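Local coordinates for alpha-1,2-mannosidase (Trichoderma reesei, PDB 1HCU), which probably trims alpha-1,2-linked mannose residues from high-mannose N-glycans of glycoproteins, as a calcium-dependent glycoside hydrolase of family 47, at residues K409-A414 with L463-E468; S397-Y402 with D470-A475; A21-S26 with M68-I73; G314-G319 with Q326-F331. All blocks are in the same frame, centred on the assembly; numbering follows the deposited sequence.

Interaction 1 of 4, residues K409-A414 with L463-E468; sequences KWQDLA and LIFAEE
Gln411 carries the one hydrogen bond of this contact, giving NE2 to the backbone O of Ile464 at 2.8 Å. The bond is nearly straight (168° at the hydrogen), and it lies both in the carbonyl plane of Ile464 and in the amide plane of Gln411. The side chain runs out extended beyond CG, which stands anti to the carbonyl carbon (chi1 -64°), a length that suits glutamine to bridging two helices. A weak bond from the same NE2 to Ser10 O adds to the grip. Gln411 and Ile464 run past each other in opposite directions, their aliphatic parts meeting at CG and CG1. Helices 408-425 and 451-465 belong to the (alpha/alpha)7 barrel of family 47, and the contact ties them together in its buried wall. Because Ile464 holds CG1 anti to its own backbone N (chi1 -161°), CD1 is carried to Ala414 CB at 3.8 Å, where the small methyl lets the helices come close. The ring of Phe465 turns its edge to the backbone O of Gln411, CE1 being 3.4 Å away, while Ile464 CG2 covers one face of the ring. A leucine in place of Gln411 would probably leave the Ile464 carbonyl without this donor.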
loop_
_atom_site.group_PDB
_atom_site.type_symbol
_atom_site.label_atom_id
_atom_site.label_comp_id
_atom_site.label_asym_id
_atom_site.label_seq_id
_atom_site.Cartn_x
_atom_site.Cartn_y
_atom_site.Cartn_z
ATOM N N LYS A 409 23.319 1.108 5.135
ATOM C CA LYS A 409 22.861 2.402 5.613
ATOM C C LYS A 409 21.333 2.427 5.624
ATOM O O LYS A 409 20.717 2.989 6.527
ATOM C CB LYS A 409 23.382 3.502 4.690
ATOM C CG LYS A 409 23.793 4.780 5.407
ATOM C CD LYS A 409 22.646 5.381 6.184
ATOM C CE LYS A 409 23.129 5.908 7.530
ATOM N NZ LYS A 409 23.795 4.841 8.345
ATOM N N TRP A 410 20.727 1.812 4.614
ATOM C CA TRP A 410 19.273 1.800 4.508
ATOM C C TRP A 410 18.641 0.989 5.616
ATOM O O TRP A 410 17.588 1.353 6.138
ATOM C CB TRP A 410 18.842 1.275 3.131
ATOM C CG TRP A 410 19.315 2.171 2.020
ATOM C CD1 TRP A 410 20.377 1.957 1.194
ATOM C CD2 TRP A 410 18.791 3.463 1.671
ATOM N NE1 TRP A 410 20.553 3.029 0.356
ATOM C CE2 TRP A 410 19.594 3.969 0.626
ATOM C CE3 TRP A 410 17.721 4.242 2.143
ATOM C CZ2 TRP A 410 19.366 5.221 0.040
ATOM C CZ3 TRP A 410 17.493 5.488 1.559
ATOM C CH2 TRP A 410 18.313 5.963 0.519
ATOM N N GLN A 411 19.287 -0.110 5.985
ATOM C CA GLN A 411 18.770 -0.920 7.069
ATOM C C GLN A 411 18.803 -0.094 8.345
ATOM O O GLN A 411 17.896 -0.188 9.166
ATOM C CB GLN A 411 19.612 -2.170 7.244
ATOM C CG GLN A 411 19.561 -3.084 6.061
ATOM C CD GLN A 411 20.419 -4.294 6.264
ATOM O OE1 GLN A 411 21.631 -4.178 6.439
ATOM N NE2 GLN A 411 19.803 -5.469 6.254
ATOM N N ASP A 412 19.842 0.720 8.510
ATOM C CA ASP A 412 19.957 1.551 9.711
ATOM C C ASP A 412 18.822 2.571 9.768
ATOM O O ASP A 412 18.247 2.809 10.829
ATOM C CB ASP A 412 21.313 2.269 9.752
ATOM C CG ASP A 412 22.484 1.308 9.925
ATOM O OD1 ASP A 412 23.619 1.686 9.564
ATOM O OD2 ASP A 412 22.279 0.181 10.426
ATOM N N LEU A 413 18.493 3.166 8.625
ATOM C CA LEU A 413 17.413 4.141 8.584
ATOM C C LEU A 413 16.094 3.462 8.939
ATOM O O LEU A 413 15.326 3.978 9.749
ATOM C CB LEU A 413 17.321 4.782 7.197
ATOM C CG LEU A 413 18.574 5.553 6.778
ATOM C CD1 LEU A 413 18.372 6.113 5.382
ATOM C CD2 LEU A 413 18.865 6.669 7.782
ATOM N N ALA A 414 15.843 2.300 8.343
ATOM C CA ALA A 414 14.618 1.548 8.611
ATOM C C ALA A 414 14.533 1.201 10.094
ATOM O O ALA A 414 13.465 1.303 10.710
ATOM C CB ALA A 414 14.588 0.273 7.778
ATOM N N LEU A 463 11.444 -7.991 6.393
ATOM C CA LEU A 463 12.154 -8.386 5.184
ATOM C C LEU A 463 13.458 -7.644 4.947
ATOM O O LEU A 463 14.385 -8.185 4.339
ATOM C CB LEU A 463 11.241 -8.228 3.957
ATOM C CG LEU A 463 10.037 -9.183 3.929
ATOM C CD1 LEU A 463 9.135 -8.869 2.728
ATOM C CD2 LEU A 463 10.546 -10.622 3.867
ATOM N N ILE A 464 13.549 -6.410 5.423
ATOM C CA ILE A 464 14.775 -5.663 5.219
ATOM C C ILE A 464 15.921 -6.190 6.112
ATOM O O ILE A 464 17.096 -5.971 5.808
ATOM C CB ILE A 464 14.530 -4.143 5.425
ATOM C CG1 ILE A 464 15.665 -3.354 4.768
ATOM C CG2 ILE A 464 14.383 -3.819 6.896
ATOM C CD1 ILE A 464 15.414 -1.859 4.699
ATOM N N PHE A 465 15.577 -6.914 7.183
ATOM C CA PHE A 465 16.580 -7.486 8.096
ATOM C C PHE A 465 16.662 -9.021 7.942
ATOM O O PHE A 465 17.626 -9.652 8.379
ATOM C CB PHE A 465 16.235 -7.153 9.564
ATOM C CG PHE A 465 16.084 -5.669 9.852
ATOM C CD1 PHE A 465 17.137 -4.781 9.607
ATOM C CD2 PHE A 465 14.893 -5.164 10.382
ATOM C CE1 PHE A 465 17.004 -3.422 9.886
ATOM C CE2 PHE A 465 14.751 -3.804 10.662
ATOM C CZ PHE A 465 15.809 -2.927 10.415
ATOM N N ALA A 466 15.644 -9.600 7.308
ATOM C CA ALA A 466 15.540 -11.046 7.109
ATOM C C ALA A 466 16.497 -11.679 6.104
ATOM O O ALA A 466 17.222 -10.993 5.385
ATOM C CB ALA A 466 14.099 -11.410 6.727
ATOM N N GLU A 467 16.465 -13.009 6.068
ATOM C CA GLU A 467 17.299 -13.806 5.178
ATOM C C GLU A 467 16.707 -13.797 3.772
ATOM O O GLU A 467 15.525 -13.506 3.586
ATOM C CB GLU A 467 17.366 -15.253 5.682
ATOM C CG GLU A 467 17.823 -15.419 7.132
ATOM C CD GLU A 467 19.323 -15.215 7.315
ATOM O OE1 GLU A 467 20.112 -15.885 6.601
ATOM O OE2 GLU A 467 19.714 -14.393 8.176
ATOM N N GLU A 468 17.528 -14.133 2.784
ATOM C CA GLU A 468 17.077 -14.168 1.397
ATOM C C GLU A 468 15.959 -15.182 1.144
ATOM O O GLU A 468 15.852 -16.188 1.838
ATOM C CB GLU A 468 18.250 -14.494 0.470
ATOM C CG GLU A 468 19.129 -13.317 0.127
ATOM C CD GLU A 468 18.339 -12.170 -0.494
ATOM O OE1 GLU A 468 17.470 -12.432 -1.363
ATOM O OE2 GLU A 468 18.597 -11.006 -0.113
#

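Interaction 2 of 4, residues S397-Y402 with D470-A475; sequences SLYYAY and DVQVQA
The polar part of the contact centres on the hydroxyl of Tyr399, which accepts a hydrogen bond from the backbone N of Val473 at 3.2 Å, with 155° at the hydrogen. The Tyr399 ring swings out from helix 393-405 because CG is placed anti to the backbone N (chi1 168°), and tyrosine has the reach to bring an oxygen to the backbone amide of a loop without regular secondary structure. The loop is braced from within by Gln474, whose NE2 bonds to Gln472 O at 3.0 Å from above the carbonyl plane. A phenylalanine in place of Tyr399 would probably keep the ring packing but leave the Val473 amide without its acceptor.

The apolar part falls to the two methyls of Val473, a branched residue that can serve two rings at once. CG2 lies 4.0 Å from Tyr399 CE1, the two side chains coming from opposite directions, and CG1 is 4.1 Å from Tyr400 CE2, where they meet at about a right angle.

Tyr400 lies about 9 Å from the calcium ion, side chain to metal. The loop leads to strand 481-483, whose Phe483 packs on Val473, and then to Thr485, a calcium-binding residue of this protein, in keeping with the C-terminal beta-hairpin that plugs the family 47 barrel.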
loop_
_atom_site.group_PDB
_atom_site.type_symbol
_atom_site.label_atom_id
_atom_site.label_comp_id
_atom_site.label_asym_id
_atom_site.label_seq_id
_atom_site.Cartn_x
_atom_site.Cartn_y
_atom_site.Cartn_z
ATOM N N SER A 397 9.478 2.159 1.145
ATOM C CA SER A 397 10.482 2.753 0.277
ATOM C C SER A 397 11.913 2.487 0.733
ATOM O O SER A 397 12.788 2.241 -0.096
ATOM C CB SER A 397 10.222 4.250 0.112
ATOM O OG SER A 397 9.043 4.442 -0.650
ATOM N N LEU A 398 12.149 2.523 2.042
ATOM C CA LEU A 398 13.475 2.254 2.563
ATOM C C LEU A 398 13.851 0.824 2.191
ATOM O O LEU A 398 14.990 0.548 1.808
ATOM C CB LEU A 398 13.498 2.422 4.083
ATOM C CG LEU A 398 13.314 3.863 4.574
ATOM C CD1 LEU A 398 13.093 3.860 6.084
ATOM C CD2 LEU A 398 14.538 4.695 4.200
ATOM N N TYR A 399 12.888 -0.085 2.296
ATOM C CA TYR A 399 13.136 -1.474 1.952
ATOM C C TYR A 399 13.625 -1.595 0.506
ATOM O O TYR A 399 14.664 -2.210 0.256
ATOM C CB TYR A 399 11.872 -2.312 2.182
ATOM C CG TYR A 399 11.939 -3.696 1.583
ATOM C CD1 TYR A 399 11.212 -4.006 0.434
ATOM C CD2 TYR A 399 12.754 -4.684 2.134
ATOM C CE1 TYR A 399 11.298 -5.259 -0.152
ATOM C CE2 TYR A 399 12.848 -5.947 1.550
ATOM C CZ TYR A 399 12.119 -6.226 0.408
ATOM O OH TYR A 399 12.218 -7.461 -0.198
ATOM N N TYR A 400 12.898 -1.003 -0.444
ATOM C CA TYR A 400 13.315 -1.063 -1.847
ATOM C C TYR A 400 14.705 -0.460 -2.050
ATOM O O TYR A 400 15.516 -1.005 -2.816
ATOM C CB TYR A 400 12.332 -0.329 -2.761
ATOM C CG TYR A 400 11.085 -1.108 -3.118
ATOM C CD1 TYR A 400 9.939 -1.025 -2.328
ATOM C CD2 TYR A 400 11.045 -1.916 -4.264
ATOM C CE1 TYR A 400 8.782 -1.718 -2.666
ATOM C CE2 TYR A 400 9.889 -2.620 -4.612
ATOM C CZ TYR A 400 8.760 -2.510 -3.805
ATOM O OH TYR A 400 7.601 -3.161 -4.147
ATOM N N ALA A 401 14.971 0.665 -1.378
ATOM C CA ALA A 401 16.266 1.341 -1.484
ATOM C C ALA A 401 17.402 0.383 -1.111
ATOM O O ALA A 401 18.433 0.323 -1.798
ATOM C CB ALA A 401 16.295 2.575 -0.587
ATOM N N TYR A 402 17.199 -0.384 -0.042
ATOM C CA TYR A 402 18.198 -1.350 0.401
ATOM C C TYR A 402 18.343 -2.510 -0.595
ATOM O O TYR A 402 19.456 -2.888 -0.951
ATOM C CB TYR A 402 17.843 -1.900 1.796
ATOM C CG TYR A 402 18.788 -2.989 2.245
ATOM C CD1 TYR A 402 18.413 -4.330 2.207
ATOM C CD2 TYR A 402 20.107 -2.686 2.598
ATOM C CE1 TYR A 402 19.321 -5.340 2.492
ATOM C CE2 TYR A 402 21.024 -3.691 2.885
ATOM C CZ TYR A 402 20.627 -5.014 2.824
ATOM O OH TYR A 402 21.546 -6.009 3.050
ATOM N N ASP A 470 12.548 -15.949 -2.179
ATOM C CA ASP A 470 11.976 -15.519 -3.451
ATOM C C ASP A 470 11.085 -14.288 -3.302
ATOM O O ASP A 470 10.827 -13.579 -4.265
ATOM C CB ASP A 470 11.166 -16.657 -4.077
ATOM C CG ASP A 470 12.043 -17.764 -4.617
ATOM O OD1 ASP A 470 12.655 -18.501 -3.809
ATOM O OD2 ASP A 470 12.129 -17.888 -5.855
ATOM N N VAL A 471 10.609 -14.047 -2.091
ATOM C CA VAL A 471 9.746 -12.912 -1.833
ATOM C C VAL A 471 10.525 -11.599 -1.904
ATOM O O VAL A 471 9.978 -10.578 -2.300
ATOM C CB VAL A 471 9.087 -13.047 -0.447
ATOM C CG1 VAL A 471 8.140 -11.886 -0.200
ATOM C CG2 VAL A 471 8.342 -14.365 -0.370
ATOM N N GLN A 472 11.803 -11.637 -1.527
ATOM C CA GLN A 472 12.656 -10.448 -1.548
ATOM C C GLN A 472 12.789 -9.924 -2.982
ATOM O O GLN A 472 12.928 -10.705 -3.923
ATOM C CB GLN A 472 14.056 -10.784 -1.005
ATOM C CG GLN A 472 14.125 -11.256 0.462
ATOM C CD GLN A 472 14.200 -10.117 1.477
ATOM O OE1 GLN A 472 14.357 -10.356 2.678
ATOM N NE2 GLN A 472 14.094 -8.883 1.003
ATOM N N VAL A 473 12.752 -8.608 -3.160
ATOM C CA VAL A 473 12.889 -8.071 -4.506
ATOM C C VAL A 473 14.359 -8.136 -4.960
ATOM O O VAL A 473 15.260 -7.682 -4.253
ATOM C CB VAL A 473 12.356 -6.616 -4.590
ATOM C CG1 VAL A 473 10.875 -6.577 -4.224
ATOM C CG2 VAL A 473 13.122 -5.734 -3.662
ATOM N N GLN A 474 14.596 -8.730 -6.129
ATOM C CA GLN A 474 15.946 -8.867 -6.671
ATOM C C GLN A 474 16.338 -7.659 -7.521
ATOM O O GLN A 474 15.656 -7.314 -8.491
ATOM C CB GLN A 474 16.049 -10.139 -7.517
ATOM C CG GLN A 474 15.583 -11.410 -6.811
ATOM C CD GLN A 474 16.322 -11.669 -5.516
ATOM O OE1 GLN A 474 17.548 -11.672 -5.481
ATOM N NE2 GLN A 474 15.576 -11.898 -4.441
ATOM N N ALA A 475 17.451 -7.031 -7.150
ATOM C CA ALA A 475 17.958 -5.852 -7.845
ATOM C C ALA A 475 18.394 -6.133 -9.276
ATOM O O ALA A 475 18.311 -5.261 -10.138
ATOM C CB ALA A 475 19.120 -5.256 -7.067
#

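Interaction 3 of 4, residues A21-S26 with M68-I73; sequences AAFQTS and MGDADI
A thioether sulfur rests on an aromatic face here: Met68 SD lies 4.1 Å from the centroid of the Phe23 ring and 26° off its normal, a Met-aromatic contact. The sulfur is displaced toward CG, and its methyl CE continues over to Phe23 CB at 3.8 Å. Methionine suits the place because its extended, unbranched chain can carry a polarisable sulfur out over the ring face. Phe23 meets it with a side chain whose CG is anti to the backbone N (chi1 180°), which sends the ring across from helix 13-33.

Two further residues close round the same ring. Ile73 brings CD1 to the edge, in the ring plane and 4.0 Å from Phe23 CE1, whereas Asp70 OD2 comes within 3.8 Å of Phe23 CD1 with the carboxylate plane turned 42° from the ring. That oxygen also accepts a 2.7 Å hydrogen bond from a water, to which Gln24 NE2 donates weakly, so the polar link between the segments is indirect.

Gly69 ends helix 56-67 in a Schellman motif, with a positive phi at which a side chain would jam against the preceding carbonyl, and Asp70 takes the N-cap position of helix 71-80, although its side chain makes no capping bond. Phe23 also meets Phe454 edge-to-face and packs on Leu458 of helix 451-465 and Thr64 and Ala65 of helix 56-67, while Tyr431 of strand 430-431 touches Ala22 and Ser26.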
loop_
_atom_site.group_PDB
_atom_site.type_symbol
_atom_site.label_atom_id
_atom_site.label_comp_id
_atom_site.label_asym_id
_atom_site.label_seq_id
_atom_site.Cartn_x
_atom_site.Cartn_y
_atom_site.Cartn_z
ATOM N N ALA A 21 9.079 -10.082 17.030
ATOM C CA ALA A 21 8.553 -9.970 18.389
ATOM C C ALA A 21 7.395 -8.963 18.457
ATOM O O ALA A 21 6.419 -9.185 19.181
ATOM C CB ALA A 21 9.677 -9.559 19.357
ATOM N N ALA A 22 7.502 -7.860 17.716
ATOM C CA ALA A 22 6.434 -6.855 17.688
ATOM C C ALA A 22 5.187 -7.438 17.029
ATOM O O ALA A 22 4.054 -7.129 17.421
ATOM C CB ALA A 22 6.884 -5.607 16.932
ATOM N N PHE A 23 5.396 -8.284 16.024
ATOM C CA PHE A 23 4.281 -8.921 15.338
ATOM C C PHE A 23 3.607 -9.907 16.299
ATOM O O PHE A 23 2.381 -9.928 16.412
ATOM C CB PHE A 23 4.777 -9.633 14.067
ATOM C CG PHE A 23 3.689 -10.331 13.290
ATOM C CD1 PHE A 23 3.253 -11.602 13.662
ATOM C CD2 PHE A 23 3.087 -9.709 12.197
ATOM C CE1 PHE A 23 2.235 -12.246 12.962
ATOM C CE2 PHE A 23 2.061 -10.345 11.486
ATOM C CZ PHE A 23 1.635 -11.619 11.870
ATOM N N GLN A 24 4.415 -10.703 17.001
ATOM C CA GLN A 24 3.901 -11.686 17.957
ATOM C C GLN A 24 2.977 -11.027 18.991
ATOM O O GLN A 24 1.857 -11.490 19.233
ATOM C CB GLN A 24 5.072 -12.376 18.678
ATOM C CG GLN A 24 4.655 -13.509 19.617
ATOM C CD GLN A 24 4.169 -14.737 18.873
ATOM O OE1 GLN A 24 3.223 -15.391 19.295
ATOM N NE2 GLN A 24 4.821 -15.058 17.767
ATOM N N THR A 25 3.462 -9.939 19.587
ATOM C CA THR A 25 2.709 -9.183 20.584
ATOM C C THR A 25 1.374 -8.694 19.995
ATOM O O THR A 25 0.293 -8.937 20.556
ATOM C CB THR A 25 3.549 -7.979 21.065
ATOM O OG1 THR A 25 4.764 -8.461 21.658
ATOM C CG2 THR A 25 2.788 -7.149 22.074
ATOM N N SER A 26 1.462 -8.011 18.856
ATOM C CA SER A 26 0.293 -7.492 18.157
ATOM C C SER A 26 -0.724 -8.613 17.889
ATOM O O SER A 26 -1.927 -8.436 18.096
ATOM C CB SER A 26 0.731 -6.850 16.837
ATOM O OG SER A 26 1.732 -5.867 17.068
ATOM N N MET A 68 7.467 -15.170 8.305
ATOM C CA MET A 68 8.187 -15.137 9.568
ATOM C C MET A 68 8.358 -16.531 10.159
ATOM O O MET A 68 9.047 -16.706 11.159
ATOM C CB MET A 68 7.452 -14.250 10.576
ATOM C CG MET A 68 7.486 -12.769 10.240
ATOM S SD MET A 68 6.459 -11.802 11.362
ATOM C CE MET A 68 7.211 -10.175 11.225
ATOM N N GLY A 69 7.728 -17.525 9.549
ATOM C CA GLY A 69 7.851 -18.880 10.061
ATOM C C GLY A 69 6.989 -19.137 11.288
ATOM O O GLY A 69 7.297 -20.016 12.092
ATOM N N ASP A 70 5.906 -18.373 11.434
ATOM C CA ASP A 70 5.003 -18.539 12.567
ATOM C C ASP A 70 3.948 -19.595 12.300
ATOM O O ASP A 70 2.767 -19.291 12.112
ATOM C CB ASP A 70 4.331 -17.214 12.905
ATOM C CG ASP A 70 5.325 -16.162 13.312
ATOM O OD1 ASP A 70 6.476 -16.538 13.632
ATOM O OD2 ASP A 70 4.965 -14.968 13.320
ATOM N N ALA A 71 4.389 -20.846 12.306
ATOM C CA ALA A 71 3.512 -21.977 12.054
ATOM C C ALA A 71 2.193 -21.907 12.832
ATOM O O ALA A 71 1.121 -21.962 12.232
ATOM C CB ALA A 71 4.252 -23.280 12.366
ATOM N N ASP A 72 2.264 -21.777 14.154
ATOM C CA ASP A 72 1.054 -21.719 14.979
ATOM C C ASP A 72 0.028 -20.675 14.559
ATOM O O ASP A 72 -1.151 -20.981 14.401
ATOM C CB ASP A 72 1.431 -21.497 16.442
ATOM C CG ASP A 72 1.932 -22.759 17.107
ATOM O OD1 ASP A 72 2.400 -23.668 16.381
ATOM O OD2 ASP A 72 1.865 -22.837 18.352
ATOM N N ILE A 73 0.468 -19.435 14.398
ATOM C CA ILE A 73 -0.436 -18.382 13.986
ATOM C C ILE A 73 -1.028 -18.718 12.623
ATOM O O ILE A 73 -2.218 -18.508 12.395
ATOM C CB ILE A 73 0.296 -17.020 13.906
ATOM C CG1 ILE A 73 0.810 -16.637 15.300
ATOM C CG2 ILE A 73 -0.641 -15.953 13.343
ATOM C CD1 ILE A 73 1.661 -15.396 15.328
HETATM O O HOH W 1 6.115 -13.438 15.198
#

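Interaction 4 of 4, residues G314-G319 with Q326-F331; sequences GNFILG and QKYIDF
The Phe316 ring takes Phe331 on one face and Tyr328 at its edge. Phe331 presents its own edge, so the pair is an edge-to-face stack with centroids 4.7 Å apart and planes at 60°. Phe331 CD1 does the touching, 3.5 Å from Phe316 CD2 and offset toward the rim. Phe331 gets there with an anti relation between CG and its backbone N (chi1 -172°), which points an edge of the ring at the Phe316 face. Tyr328 CD2 lies near the plane of the Phe316 ring, 4.2 Å from Phe316 CD2, while one face of the Tyr328 ring is covered by Lys327 CG. Phenylalanine suits both stacking positions, since neither ring needs a polar end; Tyr328 has use for its hydroxyl, which bonds to Asp274.

Beneath the rings the backbones are near each other. The axes of the two short helical segments approach to 7.1 Å and run antiparallel at 161°, the CA atoms of Ile317 and Ile329 being 4.3 Å apart. Tyr328 CB rests 3.3 Å from Phe316 O. The isoleucines make a reciprocal pair: CG1 of each lies 4.1 Å from the backbone O of the other. Gly319, with no side chain, adds little bulk beside the Tyr328 ring.

Helices 312-323 and 326-344 are thus consecutive and antiparallel, an alpha-alpha hairpin within the (alpha/alpha)7 barrel fold of family 47. Its aromatic side packs on helix 263-280 through Ala273, Thr276 and Ile277, with Trp269 edge-to-face to Tyr328, and its aliphatic side meets Tyr400 and Val404 of helix 393-405.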
loop_
_atom_site.group_PDB
_atom_site.type_symbol
_atom_site.label_atom_id
_atom_site.label_comp_id
_atom_site.label_asym_id
_atom_site.label_seq_id
_atom_site.Cartn_x
_atom_site.Cartn_y
_atom_site.Cartn_z
ATOM N N GLY A 314 9.894 3.637 -3.508
ATOM C CA GLY A 314 10.021 2.236 -3.843
ATOM C C GLY A 314 9.498 1.946 -5.234
ATOM O O GLY A 314 10.045 1.091 -5.940
ATOM N N ASN A 315 8.454 2.659 -5.648
ATOM C CA ASN A 315 7.893 2.412 -6.968
ATOM C C ASN A 315 8.856 2.791 -8.094
ATOM O O ASN A 315 9.019 2.023 -9.045
ATOM C CB ASN A 315 6.562 3.147 -7.148
ATOM C CG ASN A 315 5.718 2.535 -8.243
ATOM O OD1 ASN A 315 5.418 1.339 -8.209
ATOM N ND2 ASN A 315 5.330 3.340 -9.220
ATOM N N PHE A 316 9.490 3.963 -7.991
ATOM C CA PHE A 316 10.448 4.394 -9.008
ATOM C C PHE A 316 11.621 3.422 -9.062
ATOM O O PHE A 316 12.139 3.115 -10.139
ATOM C CB PHE A 316 10.970 5.811 -8.719
ATOM C CG PHE A 316 10.139 6.898 -9.343
ATOM C CD1 PHE A 316 8.961 7.333 -8.741
ATOM C CD2 PHE A 316 10.510 7.448 -10.565
ATOM C CE1 PHE A 316 8.167 8.298 -9.347
ATOM C CE2 PHE A 316 9.720 8.420 -11.186
ATOM C CZ PHE A 316 8.544 8.845 -10.574
ATOM N N ILE A 317 12.029 2.950 -7.886
ATOM C CA ILE A 317 13.116 1.989 -7.772
ATOM C C ILE A 317 12.695 0.715 -8.486
ATOM O O ILE A 317 13.446 0.198 -9.323
ATOM C CB ILE A 317 13.448 1.679 -6.284
ATOM C CG1 ILE A 317 14.187 2.866 -5.666
ATOM C CG2 ILE A 317 14.292 0.416 -6.176
ATOM C CD1 ILE A 317 14.310 2.806 -4.166
ATOM N N LEU A 318 11.494 0.219 -8.180
ATOM C CA LEU A 318 11.006 -0.995 -8.830
ATOM C C LEU A 318 11.054 -0.848 -10.343
ATOM O O LEU A 318 11.532 -1.741 -11.051
ATOM C CB LEU A 318 9.579 -1.307 -8.404
ATOM C CG LEU A 318 8.952 -2.523 -9.092
ATOM C CD1 LEU A 318 9.865 -3.747 -8.964
ATOM C CD2 LEU A 318 7.606 -2.800 -8.462
ATOM N N GLY A 319 10.556 0.288 -10.829
ATOM C CA GLY A 319 10.555 0.567 -12.256
ATOM C C GLY A 319 11.960 0.596 -12.829
ATOM O O GLY A 319 12.183 0.132 -13.937
ATOM N N GLN A 326 18.787 3.464 -14.615
ATOM C CA GLN A 326 19.356 4.078 -13.415
ATOM C C GLN A 326 18.634 5.348 -12.974
ATOM O O GLN A 326 18.522 5.616 -11.776
ATOM C CB GLN A 326 20.832 4.421 -13.648
ATOM C CG GLN A 326 21.823 3.535 -12.912
ATOM C CD GLN A 326 21.609 3.509 -11.411
ATOM O OE1 GLN A 326 21.373 4.532 -10.791
ATOM N NE2 GLN A 326 21.714 2.337 -10.824
ATOM N N LYS A 327 18.167 6.130 -13.946
ATOM C CA LYS A 327 17.473 7.377 -13.663
ATOM C C LYS A 327 16.320 7.175 -12.666
ATOM O O LYS A 327 16.176 7.947 -11.716
ATOM C CB LYS A 327 16.928 7.987 -14.962
ATOM C CG LYS A 327 15.834 7.139 -15.595
ATOM C CD LYS A 327 15.169 7.779 -16.819
ATOM C CE LYS A 327 15.988 7.612 -18.101
ATOM N NZ LYS A 327 15.162 7.932 -19.316
ATOM N N TYR A 328 15.502 6.144 -12.891
ATOM C CA TYR A 328 14.367 5.866 -12.014
ATOM C C TYR A 328 14.854 5.403 -10.644
ATOM O O TYR A 328 14.250 5.724 -9.618
ATOM C CB TYR A 328 13.442 4.816 -12.648
ATOM C CG TYR A 328 12.850 5.268 -13.970
ATOM C CD1 TYR A 328 12.764 4.395 -15.056
ATOM C CD2 TYR A 328 12.421 6.588 -14.152
ATOM C CE1 TYR A 328 12.273 4.827 -16.299
ATOM C CE2 TYR A 328 11.933 7.029 -15.379
ATOM C CZ TYR A 328 11.862 6.145 -16.449
ATOM O OH TYR A 328 11.393 6.588 -17.669
ATOM N N ILE A 329 15.952 4.659 -10.624
ATOM C CA ILE A 329 16.496 4.209 -9.359
ATOM C C ILE A 329 17.026 5.417 -8.576
ATOM O O ILE A 329 16.703 5.584 -7.398
ATOM C CB ILE A 329 17.628 3.175 -9.565
ATOM C CG1 ILE A 329 17.055 1.913 -10.241
ATOM C CG2 ILE A 329 18.275 2.846 -8.224
ATOM C CD1 ILE A 329 18.081 0.825 -10.536
ATOM N N ASP A 330 17.816 6.272 -9.225
ATOM C CA ASP A 330 18.350 7.459 -8.556
ATOM C C ASP A 330 17.238 8.333 -7.990
ATOM O O ASP A 330 17.326 8.807 -6.850
ATOM C CB ASP A 330 19.181 8.326 -9.510
ATOM C CG ASP A 330 20.425 7.630 -10.007
ATOM O OD1 ASP A 330 20.868 6.654 -9.364
ATOM O OD2 ASP A 330 20.966 8.077 -11.043
ATOM N N PHE A 331 16.207 8.566 -8.798
ATOM C CA PHE A 331 15.092 9.398 -8.364
ATOM C C PHE A 331 14.376 8.745 -7.185
ATOM O O PHE A 331 14.020 9.419 -6.226
ATOM C CB PHE A 331 14.121 9.651 -9.530
ATOM C CG PHE A 331 13.054 10.656 -9.211
ATOM C CD1 PHE A 331 11.758 10.248 -8.936
ATOM C CD2 PHE A 331 13.359 12.010 -9.130
ATOM C CE1 PHE A 331 10.778 11.171 -8.580
ATOM C CE2 PHE A 331 12.384 12.947 -8.775
ATOM C CZ PHE A 331 11.094 12.527 -8.499
#

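Along the chain the order is interaction 3, then 4, then 1 nested inside the loop closed by 2. Interactions 1 and 2 have centres about 9 Å apart and touch, as Trp410 packs on Ala401 between the successive helices 393-405 and 408-425. Interaction 4 touches interaction 2 at helix 393-405, but not interaction 1; its centre is about 12 Å from that of interaction 2, with Ser397 OG probably bonded to Gly314 N. Interaction 3 stands farther off, about 32 Å from interaction 4 between centres, but also neighbours helix 451-465. Interactions 1, 2 and 4 thus form a chain of contacts through helix 393-405, while interaction 3 secures the N-terminal helix 13-33 separately within the same family 47 barrel.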